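Local coordinates for protein GphF Dehydratase 1 (Archangium violaceum, PDB 6MBF) that probably dehydrates beta-hydroxyacyl polyketide intermediates of gephyronic acid assembly and probably also rearranges the resulting olefin, at residues R14-P19 / C25-V30; A36-H41 / I47-V52; A60-L65 / D72-E77; L166-H171 / H199-D204; R177-H182 / F211-A216. All coordinates share one frame; numbering follows the deposited sequence.

Contact 1 (R14-P19 / C25-V30); sequences RRVPDP and CFTGTV
R14 and T27 form an antiparallel hydrogen-bonded pair, R15 and F26 the non-hydrogen-bonded pair beside it, and V16 N extends the hairpin with a bond to C25 O (3.1 Å, 163°). On one face of the sheet, R15 lays its aliphatic stem against the F26 ring: CB meets CE1 at 3.6 Å, while CG stands over a face, offset toward the rim. With CG opposite its backbone N (chi1 -171°) and the chain extended, R15 reaches onward to D18, where NH2 makes a salt bridge with OD1 (2.8 Å). Replacing F26 with an alanine would probably open a gap between the R15 stem and L65 of helix 52-65. V16 CG1 touches T27 CG2 at 3.6 Å, and P19 CG closes on C25 CB. A water accepts from R15 NE and from C25 N (2.9 Å). The chemistry is thus divided: carbon contacts of V16, P19 and C25 pack at the turn end, while the R15 guanidinium is probably balanced in part by D18 OD1.

Contact 2 (A36-H41 / I47-V52); sequences AYLGEH and IVVLGV
Two hydrogen bonds join H41 to V48. V48 N donates to H41 O (3.0 Å), and H41 ND1 donates to V48 O at 2.9 Å, nearly straight at 165°. V48 O lies at the edge of the imidazole, close to its plane, although the ring nitrogen is tilted from the carbonyl plane. The H41 side chain gets there with CG anti to the backbone N (chi1 174°). A CH-pi contact holds the ring from a second direction: L50 CD2 sits 3.4 Å from the ring centroid, only 11° off the normal. Apolar contacts follow, Y37 CD1 meeting L50 CD1 at 4.3 Å and L38 CD2 meeting V49 CG1 at 4.0 Å. A phenylalanine in place of H41 would probably leave V48 O without this side-chain donor and the ring freer to turn. Both segments belong to the N-terminal hotdog half, just ahead of helix 52-65, and L50 touches D204 of helix 200-214 in the other half, consistent with a dehydratase pocket where the halves meet. The edge bond and the methyl over one face together restrain the imidazole's rotation beside Y162, with the L50 side chain about 4 Å from a bound magnesium ion.

Contact 3 (A60-L65 / D72-E77); sequences AAASRL and DTLIVE
Flat groups stand aside where L74 meets A62 and S63: the R64 guanidinium turns its edge to A60 O within the helix, NH1 donating at 3.1 Å with the oxygen near the guanidinium plane, and the same NH1 pairs with E197. A60 O therefore receives two donors, R64 N and R64 NH1, which arrive from opposite faces of its carbonyl plane. The D72 and E77 carboxylates likewise turn to other partners, N69 and R231. The contact itself is aliphatic. L74 holds CG anti to its carbonyl carbon (chi1 -53°), which carries both methyls onto the helix. CD2 rests on the backbone at S63 CA (3.7 Å), CD1 approaches S63 CB at 4.0 Å, and A62 CB lies 4.3 Å from L74 CD2. One leucine thus spans the step between two consecutive helix residues, and the small A62 probably helps the strand come close: the segment axes pass 7.9 Å apart, their directions 126° apart. This is helix-on-sheet packing of the hotdog type. Strand 73-81 runs between strands 121-131 and 224-234; A62 also packs on I128 of the former, and A60 touches H9 and L12 in the N-terminal loop.

Contact 4 (L166-H171 / H199-D204); sequences LRNIRH and HPALLD
One water bridges N168, A201 and D204: it accepts from N168 ND2 (3.2 Å) and donates to A201 O (2.8 Å) and to D204 OD2 (2.7 Å). N168 ND2 is 3.9 Å from A201 O, so the water takes the place of a direct bond, while the amide's stronger partner is R165 O. D204 swings CG anti to its backbone N (chi1 171°), bringing OD2 to the water. Its carboxylate is gripped further, OD1 by the Y162 hydroxyl and OD2 by Q208 NE2, which should hold it in one orientation. Across from it L166 brings carbon only: CD2 touches A201 CB at 4.1 Å, and the side chains of L166 and D204 cross at about a right angle. H199 is the N-cap, its ND1 accepting from A201 N (3.0 Å, 158°). Helix 200-214 is the central helix of the C-terminal hotdog half, its start facing L50 and the neighbouring half, with the D204 side chain about 6 Å from a bound magnesium ion. The helix packs through P200 and L203 on helix 52-65, while the chain from L166 runs into strand 169-175, where R170 and H171 both face H182 in a classic beta bulge.

Contact 5 (R177-H182 / F211-A216); sequences REAIGH and FALIYA
L213 reaches A179 through unusual torsions: chi1 of -103° falls away from a staggered position, and with chi2 at 66° the branched end turns both methyls to the strand. The setting is the C-terminal hotdog half of a double-hotdog dehydratase, where helix 200-214 packs against its curved antiparallel sheet. A179 points its methyl at the helix, and the leucine fork closes over it, CD1 at 3.6 Å and CD2 at 3.8 Å from A179 CB. CD2 also touches the backbone, 3.7 Å from E178 O and 3.9 Å from R177 C, so one side chain touches three successive residues where the loop enters the strand. The charged neighbours turn elsewhere: the E178 side chain leaves on the other side of the strand to pair with R247 and H245, and R177 NE bonds to L248 O. That division puts carbon beneath the helix and charge at the outer surface. L213 packs on L246 and L248 as well, in strand 241-248 next to strand 178-184, and A179 leans on L172 of strand 169-175, which A212 also touches. Just beyond, Y215 N donates to F211 O at 2.9 Å, and L213 O accepts from A216 N at 3.3 Å, with R174 NH1 as a further donor.

Contacts 2, 3 and 4 are buried, whereas contacts 1 and 5 are partly so, lying on opposite sides of the chain's centre with centres about 38 Å apart. Contact 1 is a hairpin edge with backbone bonds and a peripheral salt bridge; contacts 3 and 5 are aliphatic, each setting a leucine between helix and strand, one in each hotdog half. Contact 2 combines direct hydrogen bonds with CH-pi packing, contact 4 is bridged by a water; both lie near the magnesium ion and touch, L50 CD1 3.6 Å from D204 OD1. Contacts 4 and 5 both use helix 200-214, against adjacent strands 169-175 and 178-184. Contact 1 meets contact 3 by packing and contact 2 through V30 and L38.

Contact 1 (R14-P19 / C25-V30)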
# COMPACT_ATOMS: atom_id res chain seq x y z
N ARG A 14 -9.32 12.59 -11.50
CA ARG A 14 -8.96 13.91 -11.99
C ARG A 14 -9.15 14.95 -10.90
O ARG A 14 -10.02 14.81 -10.03
CB ARG A 14 -9.80 14.29 -13.22
CG ARG A 14 -11.30 14.19 -12.98
CD ARG A 14 -12.09 14.57 -14.23
NE ARG A 14 -11.95 15.99 -14.53
CZ ARG A 14 -12.83 16.91 -14.17
NH1 ARG A 14 -13.93 16.57 -13.51
NH2 ARG A 14 -12.61 18.18 -14.47
N ARG A 15 -8.33 16.00 -10.94
CA ARG A 15 -8.55 17.11 -10.03
C ARG A 15 -9.74 17.93 -10.51
O ARG A 15 -9.84 18.28 -11.69
CB ARG A 15 -7.31 18.01 -9.93
CG ARG A 15 -7.45 19.05 -8.84
CD ARG A 15 -6.20 19.87 -8.65
NE ARG A 15 -6.48 21.04 -7.82
CZ ARG A 15 -5.71 22.11 -7.76
NH1 ARG A 15 -4.60 22.17 -8.47
NH2 ARG A 15 -6.07 23.14 -6.99
N VAL A 16 -10.67 18.21 -9.59
CA VAL A 16 -11.85 19.00 -9.92
C VAL A 16 -11.62 20.42 -9.42
O VAL A 16 -10.69 20.64 -8.63
CB VAL A 16 -13.12 18.38 -9.31
CG1 VAL A 16 -13.35 16.98 -9.88
CG2 VAL A 16 -13.04 18.38 -7.78
N PRO A 17 -12.41 21.41 -9.84
CA PRO A 17 -12.24 22.76 -9.27
C PRO A 17 -12.32 22.73 -7.76
O PRO A 17 -13.13 21.99 -7.18
CB PRO A 17 -13.41 23.54 -9.89
CG PRO A 17 -13.67 22.86 -11.17
CD PRO A 17 -13.44 21.39 -10.89
N ASP A 18 -11.46 23.51 -7.11
CA ASP A 18 -11.40 23.60 -5.66
C ASP A 18 -12.81 23.80 -5.10
O ASP A 18 -13.46 24.81 -5.42
CB ASP A 18 -10.50 24.75 -5.21
CG ASP A 18 -9.02 24.47 -5.43
OD1 ASP A 18 -8.68 23.38 -5.94
OD2 ASP A 18 -8.20 25.36 -5.10
N PRO A 19 -13.32 22.88 -4.28
CA PRO A 19 -14.70 23.03 -3.77
C PRO A 19 -14.89 24.23 -2.88
O PRO A 19 -16.03 24.72 -2.76
CB PRO A 19 -14.93 21.72 -3.00
CG PRO A 19 -13.93 20.76 -3.57
CD PRO A 19 -12.73 21.58 -3.90
N CYS A 25 -9.38 18.86 -4.27
CA CYS A 25 -10.16 17.63 -4.36
C CYS A 25 -9.87 16.91 -5.67
O CYS A 25 -9.82 17.52 -6.74
CB CYS A 25 -11.66 17.93 -4.24
SG CYS A 25 -12.72 16.44 -4.26
N PHE A 26 -9.69 15.59 -5.56
CA PHE A 26 -9.63 14.69 -6.70
C PHE A 26 -10.81 13.73 -6.62
O PHE A 26 -11.23 13.35 -5.53
CB PHE A 26 -8.32 13.87 -6.74
CG PHE A 26 -7.06 14.70 -6.83
CD1 PHE A 26 -6.46 14.94 -8.06
CD2 PHE A 26 -6.45 15.19 -5.68
CE1 PHE A 26 -5.29 15.70 -8.14
CE2 PHE A 26 -5.29 15.95 -5.76
CZ PHE A 26 -4.71 16.19 -6.99
N THR A 27 -11.33 13.33 -7.78
CA THR A 27 -12.37 12.32 -7.75
C THR A 27 -12.26 11.43 -8.99
O THR A 27 -11.83 11.86 -10.06
CB THR A 27 -13.77 12.93 -7.66
OG1 THR A 27 -14.72 11.91 -7.37
CG2 THR A 27 -14.14 13.60 -8.98
N GLY A 28 -12.67 10.18 -8.82
CA GLY A 28 -12.68 9.25 -9.92
C GLY A 28 -13.62 8.11 -9.58
O GLY A 28 -14.28 8.10 -8.54
N THR A 29 -13.66 7.14 -10.49
CA THR A 29 -14.44 5.93 -10.32
C THR A 29 -13.53 4.73 -10.49
O THR A 29 -12.70 4.69 -11.40
CB THR A 29 -15.59 5.86 -11.34
OG1 THR A 29 -16.49 6.95 -11.11
CG2 THR A 29 -16.34 4.55 -11.22
N VAL A 30 -13.66 3.75 -9.59
CA VAL A 30 -12.93 2.49 -9.71
C VAL A 30 -13.93 1.34 -9.60
O VAL A 30 -15.07 1.51 -9.18
CB VAL A 30 -11.83 2.35 -8.63
CG1 VAL A 30 -10.81 3.50 -8.74
CG2 VAL A 30 -12.46 2.28 -7.25
O HOH W 1 -9.13 20.85 -6.32

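Contact 2 (A36-H41 / I47-V52)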
# COMPACT_ATOMS: atom_id res chain seq x y z
N ALA A 36 -7.25 -3.57 -12.25
CA ALA A 36 -7.62 -4.97 -12.10
C ALA A 36 -7.20 -5.55 -10.75
O ALA A 36 -7.87 -6.46 -10.24
CB ALA A 36 -7.01 -5.80 -13.23
N TYR A 37 -6.11 -5.05 -10.16
CA TYR A 37 -5.66 -5.60 -8.88
C TYR A 37 -6.66 -5.35 -7.76
O TYR A 37 -6.59 -6.02 -6.73
CB TYR A 37 -4.29 -5.04 -8.49
CG TYR A 37 -4.35 -3.71 -7.76
CD1 TYR A 37 -4.47 -3.66 -6.37
CD2 TYR A 37 -4.28 -2.51 -8.45
CE1 TYR A 37 -4.54 -2.44 -5.69
CE2 TYR A 37 -4.33 -1.29 -7.78
CZ TYR A 37 -4.47 -1.26 -6.41
OH TYR A 37 -4.54 -0.06 -5.76
N LEU A 38 -7.56 -4.37 -7.93
CA LEU A 38 -8.62 -4.13 -6.96
C LEU A 38 -9.61 -5.28 -6.86
O LEU A 38 -10.40 -5.32 -5.91
CB LEU A 38 -9.39 -2.85 -7.30
CG LEU A 38 -8.64 -1.51 -7.20
CD1 LEU A 38 -9.62 -0.38 -7.45
CD2 LEU A 38 -7.96 -1.36 -5.84
N GLY A 39 -9.60 -6.22 -7.81
CA GLY A 39 -10.44 -7.40 -7.73
C GLY A 39 -9.70 -8.65 -7.32
O GLY A 39 -10.26 -9.75 -7.45
N GLU A 40 -8.46 -8.54 -6.83
CA GLU A 40 -7.66 -9.73 -6.56
C GLU A 40 -7.21 -9.82 -5.10
O GLU A 40 -6.29 -10.58 -4.80
CB GLU A 40 -6.47 -9.78 -7.51
CG GLU A 40 -6.92 -9.94 -8.95
CD GLU A 40 -6.05 -10.87 -9.77
OE1 GLU A 40 -5.04 -11.37 -9.23
OE2 GLU A 40 -6.37 -11.08 -10.95
N HIS A 41 -7.85 -9.10 -4.19
CA HIS A 41 -7.60 -9.27 -2.77
C HIS A 41 -8.92 -9.45 -2.03
O HIS A 41 -9.81 -8.60 -2.14
CB HIS A 41 -6.83 -8.09 -2.18
CG HIS A 41 -6.67 -8.16 -0.69
ND1 HIS A 41 -7.30 -7.28 0.16
CD2 HIS A 41 -5.98 -9.03 0.09
CE1 HIS A 41 -6.99 -7.59 1.41
NE2 HIS A 41 -6.19 -8.64 1.40
N ILE A 47 -14.41 -8.76 -1.56
CA ILE A 47 -13.35 -8.02 -2.23
C ILE A 47 -13.03 -6.78 -1.39
O ILE A 47 -13.90 -5.93 -1.18
CB ILE A 47 -13.77 -7.61 -3.65
CG1 ILE A 47 -14.19 -8.83 -4.46
CG2 ILE A 47 -12.62 -6.85 -4.34
CD1 ILE A 47 -14.99 -8.48 -5.71
N VAL A 48 -11.79 -6.69 -0.92
CA VAL A 48 -11.37 -5.61 -0.02
C VAL A 48 -10.21 -4.86 -0.66
O VAL A 48 -9.17 -5.45 -0.97
CB VAL A 48 -10.97 -6.13 1.37
CG1 VAL A 48 -10.45 -4.99 2.24
CG2 VAL A 48 -12.13 -6.84 2.05
N VAL A 49 -10.39 -3.55 -0.87
CA VAL A 49 -9.34 -2.74 -1.47
C VAL A 49 -8.12 -2.73 -0.55
O VAL A 49 -8.23 -2.45 0.64
CB VAL A 49 -9.88 -1.32 -1.73
CG1 VAL A 49 -8.75 -0.32 -2.04
CG2 VAL A 49 -10.94 -1.37 -2.85
N LEU A 50 -6.95 -3.05 -1.12
CA LEU A 50 -5.72 -3.07 -0.34
C LEU A 50 -5.39 -1.67 0.18
O LEU A 50 -5.53 -0.67 -0.53
CB LEU A 50 -4.56 -3.57 -1.21
CG LEU A 50 -4.45 -5.06 -1.54
CD1 LEU A 50 -3.32 -5.26 -2.53
CD2 LEU A 50 -4.19 -5.85 -0.27
N GLY A 51 -4.94 -1.61 1.44
CA GLY A 51 -4.54 -0.34 2.04
C GLY A 51 -3.45 0.40 1.29
O GLY A 51 -3.38 1.63 1.36
N VAL A 52 -2.58 -0.32 0.57
CA VAL A 52 -1.55 0.36 -0.21
C VAL A 52 -2.16 1.28 -1.26
O VAL A 52 -1.51 2.23 -1.69
CB VAL A 52 -0.57 -0.65 -0.86
CG1 VAL A 52 0.37 -1.25 0.18
CG2 VAL A 52 -1.32 -1.74 -1.64
O HOH W 2 -7.18 -4.61 -3.73

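Contact 3 (A60-L65 / D72-E77)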
# COMPACT_ATOMS: atom_id res chain seq x y z
N ALA A 60 0.52 10.28 -4.83
CA ALA A 60 0.14 10.91 -6.09
C ALA A 60 -0.42 12.30 -5.84
O ALA A 60 -0.13 13.23 -6.60
CB ALA A 60 -0.86 10.02 -6.83
N ALA A 61 -1.21 12.46 -4.78
CA ALA A 61 -1.71 13.79 -4.42
C ALA A 61 -0.57 14.70 -4.01
O ALA A 61 -0.55 15.88 -4.38
CB ALA A 61 -2.74 13.69 -3.30
N ALA A 62 0.39 14.18 -3.24
CA ALA A 62 1.55 14.98 -2.87
C ALA A 62 2.28 15.49 -4.11
O ALA A 62 2.70 16.65 -4.16
CB ALA A 62 2.50 14.17 -1.99
N SER A 63 2.43 14.63 -5.12
CA SER A 63 3.16 15.02 -6.31
C SER A 63 2.44 16.12 -7.07
O SER A 63 3.08 17.04 -7.59
CB SER A 63 3.37 13.81 -7.22
OG SER A 63 4.13 14.17 -8.36
N ARG A 64 1.11 16.06 -7.12
CA ARG A 64 0.35 16.99 -7.94
C ARG A 64 -0.02 18.27 -7.22
O ARG A 64 -0.18 19.31 -7.86
CB ARG A 64 -0.92 16.30 -8.46
CG ARG A 64 -0.62 15.19 -9.44
CD ARG A 64 -1.70 14.09 -9.46
NE ARG A 64 -1.45 13.12 -10.52
CZ ARG A 64 -0.53 12.17 -10.47
NH1 ARG A 64 0.25 12.04 -9.40
NH2 ARG A 64 -0.37 11.34 -11.49
N LEU A 65 -0.16 18.24 -5.89
CA LEU A 65 -0.58 19.42 -5.14
C LEU A 65 0.57 20.20 -4.55
O LEU A 65 0.46 21.42 -4.40
CB LEU A 65 -1.53 19.02 -4.01
CG LEU A 65 -2.89 18.46 -4.39
CD1 LEU A 65 -3.70 18.13 -3.14
CD2 LEU A 65 -3.64 19.44 -5.27
N ASP A 72 12.16 15.82 -5.96
CA ASP A 72 12.01 15.85 -4.52
C ASP A 72 11.31 14.58 -4.04
O ASP A 72 10.55 13.95 -4.77
CB ASP A 72 11.22 17.08 -4.08
CG ASP A 72 11.97 18.37 -4.31
OD1 ASP A 72 11.38 19.45 -4.10
OD2 ASP A 72 13.15 18.31 -4.73
N THR A 73 11.58 14.22 -2.79
CA THR A 73 10.92 13.06 -2.20
C THR A 73 9.46 13.37 -1.90
O THR A 73 9.10 14.50 -1.55
CB THR A 73 11.63 12.63 -0.91
OG1 THR A 73 11.25 13.52 0.15
CG2 THR A 73 13.14 12.65 -1.08
N LEU A 74 8.60 12.37 -2.05
CA LEU A 74 7.20 12.46 -1.67
C LEU A 74 7.01 11.79 -0.31
O LEU A 74 7.53 10.70 -0.08
CB LEU A 74 6.31 11.79 -2.71
CG LEU A 74 6.45 12.21 -4.18
CD1 LEU A 74 5.62 11.32 -5.08
CD2 LEU A 74 6.03 13.65 -4.33
N ILE A 75 6.24 12.42 0.57
CA ILE A 75 6.11 11.96 1.95
C ILE A 75 4.64 11.83 2.32
O ILE A 75 3.83 12.71 2.01
CB ILE A 75 6.82 12.93 2.92
CG1 ILE A 75 8.32 13.02 2.58
CG2 ILE A 75 6.62 12.48 4.35
CD1 ILE A 75 8.95 14.33 2.99
N VAL A 76 4.29 10.73 2.98
CA VAL A 76 2.99 10.59 3.62
C VAL A 76 3.25 10.22 5.08
O VAL A 76 4.06 9.32 5.34
CB VAL A 76 2.09 9.54 2.94
CG1 VAL A 76 0.66 9.68 3.44
CG2 VAL A 76 2.12 9.67 1.41
N GLU A 77 2.59 10.90 6.01
CA GLU A 77 2.78 10.62 7.43
C GLU A 77 1.43 10.47 8.13
O GLU A 77 0.39 10.90 7.63
CB GLU A 77 3.60 11.73 8.12
CG GLU A 77 5.06 11.79 7.68
CD GLU A 77 5.83 12.89 8.37
OE1 GLU A 77 7.08 12.80 8.45
OE2 GLU A 77 5.20 13.86 8.85

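Contact 4 (L166-H171 / H199-D204)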
# COMPACT_ATOMS: atom_id res chain seq x y z
N LEU A 166 -0.96 -10.63 -7.58
CA LEU A 166 -0.40 -10.16 -6.32
C LEU A 166 0.48 -11.24 -5.68
O LEU A 166 0.38 -11.52 -4.47
CB LEU A 166 -1.53 -9.72 -5.38
CG LEU A 166 -2.38 -8.58 -5.96
CD1 LEU A 166 -3.61 -8.32 -5.12
CD2 LEU A 166 -1.53 -7.30 -6.09
N ARG A 167 1.35 -11.85 -6.48
CA ARG A 167 2.32 -12.85 -6.02
C ARG A 167 3.68 -12.47 -6.59
O ARG A 167 4.26 -13.19 -7.41
CB ARG A 167 1.90 -14.26 -6.43
CG ARG A 167 0.52 -14.65 -5.87
CD ARG A 167 0.02 -15.96 -6.45
NE ARG A 167 -1.35 -16.19 -5.99
CZ ARG A 167 -2.28 -16.86 -6.66
NH1 ARG A 167 -2.00 -17.41 -7.84
NH2 ARG A 167 -3.50 -16.97 -6.15
N ASN A 168 4.21 -11.32 -6.16
CA ASN A 168 5.32 -10.67 -6.83
C ASN A 168 6.64 -10.76 -6.07
O ASN A 168 7.62 -10.13 -6.49
CB ASN A 168 4.96 -9.22 -7.12
CG ASN A 168 3.76 -9.11 -8.06
OD1 ASN A 168 3.85 -9.50 -9.22
ND2 ASN A 168 2.64 -8.59 -7.55
N ILE A 169 6.69 -11.54 -5.00
CA ILE A 169 7.95 -11.83 -4.30
C ILE A 169 8.66 -12.94 -5.05
O ILE A 169 8.11 -14.04 -5.23
CB ILE A 169 7.72 -12.23 -2.84
CG1 ILE A 169 6.72 -11.29 -2.15
CG2 ILE A 169 9.06 -12.21 -2.05
CD1 ILE A 169 6.30 -11.79 -0.78
N ARG A 170 9.88 -12.67 -5.51
CA ARG A 170 10.67 -13.68 -6.20
C ARG A 170 11.50 -14.51 -5.23
O ARG A 170 11.57 -15.74 -5.37
CB ARG A 170 11.57 -13.03 -7.25
CG ARG A 170 10.81 -12.23 -8.28
CD ARG A 170 9.57 -12.98 -8.75
NE ARG A 170 8.62 -12.12 -9.44
CZ ARG A 170 7.31 -12.29 -9.41
NH1 ARG A 170 6.52 -11.47 -10.07
NH2 ARG A 170 6.79 -13.29 -8.70
N HIS A 171 12.10 -13.86 -4.25
CA HIS A 171 12.98 -14.52 -3.29
C HIS A 171 12.81 -13.82 -1.95
O HIS A 171 12.55 -12.62 -1.89
CB HIS A 171 14.45 -14.47 -3.74
CG HIS A 171 15.42 -14.92 -2.69
ND1 HIS A 171 15.69 -16.25 -2.45
CD2 HIS A 171 16.19 -14.22 -1.82
CE1 HIS A 171 16.58 -16.35 -1.48
NE2 HIS A 171 16.90 -15.12 -1.08
N HIS A 199 3.85 1.51 -7.64
CA HIS A 199 2.76 0.61 -7.98
C HIS A 199 2.23 -0.09 -6.72
O HIS A 199 3.02 -0.67 -5.96
CB HIS A 199 3.22 -0.44 -9.00
CG HIS A 199 2.08 -1.05 -9.76
ND1 HIS A 199 1.03 -1.68 -9.14
CD2 HIS A 199 1.82 -1.10 -11.09
CE1 HIS A 199 0.17 -2.10 -10.04
NE2 HIS A 199 0.62 -1.75 -11.24
N PRO A 200 0.93 -0.01 -6.45
CA PRO A 200 0.38 -0.74 -5.29
C PRO A 200 0.78 -2.20 -5.25
O PRO A 200 1.00 -2.74 -4.16
CB PRO A 200 -1.14 -0.57 -5.47
CG PRO A 200 -1.26 0.76 -6.17
CD PRO A 200 -0.08 0.84 -7.10
N ALA A 201 0.88 -2.86 -6.41
CA ALA A 201 1.26 -4.27 -6.42
C ALA A 201 2.67 -4.46 -5.87
O ALA A 201 2.95 -5.46 -5.20
CB ALA A 201 1.17 -4.84 -7.84
N LEU A 202 3.57 -3.53 -6.17
CA LEU A 202 4.94 -3.65 -5.68
C LEU A 202 5.01 -3.42 -4.17
O LEU A 202 5.63 -4.20 -3.44
CB LEU A 202 5.85 -2.68 -6.44
CG LEU A 202 7.36 -2.83 -6.20
CD1 LEU A 202 8.13 -2.41 -7.43
CD2 LEU A 202 7.80 -1.98 -5.02
N LEU A 203 4.37 -2.36 -3.67
CA LEU A 203 4.41 -2.13 -2.23
C LEU A 203 3.68 -3.23 -1.47
O LEU A 203 4.15 -3.67 -0.42
CB LEU A 203 3.86 -0.75 -1.89
CG LEU A 203 4.02 -0.36 -0.42
CD1 LEU A 203 5.49 -0.36 -0.01
CD2 LEU A 203 3.36 1.00 -0.15
N ASP A 204 2.54 -3.71 -2.00
CA ASP A 204 1.87 -4.85 -1.38
C ASP A 204 2.79 -6.06 -1.30
O ASP A 204 2.78 -6.78 -0.29
CB ASP A 204 0.60 -5.22 -2.14
CG ASP A 204 -0.00 -6.52 -1.65
OD1 ASP A 204 -0.62 -6.52 -0.56
OD2 ASP A 204 0.16 -7.54 -2.35
O HOH W 3 1.66 -7.86 -4.62

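Contact 5 (R177-H182 / F211-A216)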
# COMPACT_ATOMS: atom_id res chain seq x y z
N ARG A 177 13.92 -11.58 13.21
CA ARG A 177 12.75 -10.84 12.77
C ARG A 177 13.03 -9.94 11.58
O ARG A 177 12.25 -9.02 11.31
CB ARG A 177 12.18 -10.00 13.92
CG ARG A 177 11.70 -10.77 15.13
CD ARG A 177 10.87 -9.87 16.03
NE ARG A 177 11.63 -8.76 16.59
CZ ARG A 177 12.38 -8.85 17.69
NH1 ARG A 177 12.45 -9.99 18.36
NH2 ARG A 177 13.04 -7.78 18.12
N GLU A 178 14.14 -10.16 10.88
CA GLU A 178 14.50 -9.39 9.71
C GLU A 178 14.48 -10.27 8.46
O GLU A 178 14.62 -11.50 8.53
CB GLU A 178 15.89 -8.76 9.88
CG GLU A 178 15.96 -7.80 11.04
CD GLU A 178 17.24 -6.98 11.07
OE1 GLU A 178 17.89 -6.85 10.01
OE2 GLU A 178 17.58 -6.45 12.16
N ALA A 179 14.30 -9.62 7.32
CA ALA A 179 14.28 -10.34 6.06
C ALA A 179 14.73 -9.42 4.94
O ALA A 179 14.63 -8.19 5.04
CB ALA A 179 12.90 -10.91 5.75
N ILE A 180 15.21 -10.03 3.86
CA ILE A 180 15.42 -9.33 2.60
C ILE A 180 14.65 -10.07 1.53
O ILE A 180 14.76 -11.30 1.41
CB ILE A 180 16.91 -9.22 2.23
CG1 ILE A 180 17.61 -8.27 3.21
CG2 ILE A 180 17.06 -8.72 0.80
CD1 ILE A 180 19.07 -8.25 3.01
N GLY A 181 13.84 -9.34 0.79
CA GLY A 181 13.04 -9.90 -0.28
C GLY A 181 13.40 -9.23 -1.58
O GLY A 181 13.85 -8.08 -1.61
N HIS A 182 13.22 -9.96 -2.67
CA HIS A 182 13.35 -9.44 -4.02
C HIS A 182 11.96 -9.49 -4.64
O HIS A 182 11.37 -10.57 -4.74
CB HIS A 182 14.35 -10.28 -4.82
CG HIS A 182 14.43 -9.93 -6.27
ND1 HIS A 182 14.79 -10.84 -7.24
CD2 HIS A 182 14.21 -8.76 -6.92
CE1 HIS A 182 14.78 -10.24 -8.42
NE2 HIS A 182 14.44 -8.98 -8.25
N PHE A 211 4.25 -10.41 6.04
CA PHE A 211 3.29 -11.48 6.30
C PHE A 211 3.98 -12.84 6.33
O PHE A 211 3.69 -13.68 7.20
CB PHE A 211 2.20 -11.50 5.23
CG PHE A 211 1.29 -10.31 5.23
CD1 PHE A 211 1.24 -9.42 6.30
CD2 PHE A 211 0.43 -10.11 4.16
CE1 PHE A 211 0.36 -8.34 6.27
CE2 PHE A 211 -0.44 -9.03 4.13
CZ PHE A 211 -0.47 -8.15 5.19
N ALA A 212 4.86 -13.09 5.36
CA ALA A 212 5.52 -14.39 5.27
C ALA A 212 6.36 -14.68 6.50
O ALA A 212 6.45 -15.83 6.95
CB ALA A 212 6.39 -14.44 4.00
N LEU A 213 6.98 -13.65 7.09
CA LEU A 213 7.72 -13.86 8.33
C LEU A 213 6.78 -14.16 9.49
O LEU A 213 6.99 -15.11 10.25
CB LEU A 213 8.60 -12.65 8.63
CG LEU A 213 10.07 -12.89 8.30
CD1 LEU A 213 10.24 -13.05 6.79
CD2 LEU A 213 10.92 -11.76 8.84
N ILE A 214 5.73 -13.35 9.64
CA ILE A 214 4.76 -13.55 10.71
C ILE A 214 4.18 -14.97 10.66
O ILE A 214 4.16 -15.68 11.67
CB ILE A 214 3.64 -12.49 10.64
CG1 ILE A 214 4.19 -11.10 10.97
CG2 ILE A 214 2.50 -12.87 11.56
CD1 ILE A 214 3.26 -9.98 10.55
N TYR A 215 3.71 -15.39 9.48
CA TYR A 215 2.92 -16.62 9.37
C TYR A 215 3.78 -17.87 9.47
O TYR A 215 3.23 -18.98 9.50
CB TYR A 215 2.12 -16.60 8.07
CG TYR A 215 1.02 -15.55 8.08
CD1 TYR A 215 0.70 -14.83 6.94
CD2 TYR A 215 0.31 -15.28 9.25
CE1 TYR A 215 -0.31 -13.86 6.95
CE2 TYR A 215 -0.68 -14.32 9.27
CZ TYR A 215 -0.99 -13.61 8.12
OH TYR A 215 -1.98 -12.67 8.15
N ALA A 216 5.10 -17.72 9.55
CA ALA A 216 5.94 -18.84 9.95
C ALA A 216 5.65 -19.27 11.38
O ALA A 216 5.90 -20.43 11.74
CB ALA A 216 7.41 -18.49 9.80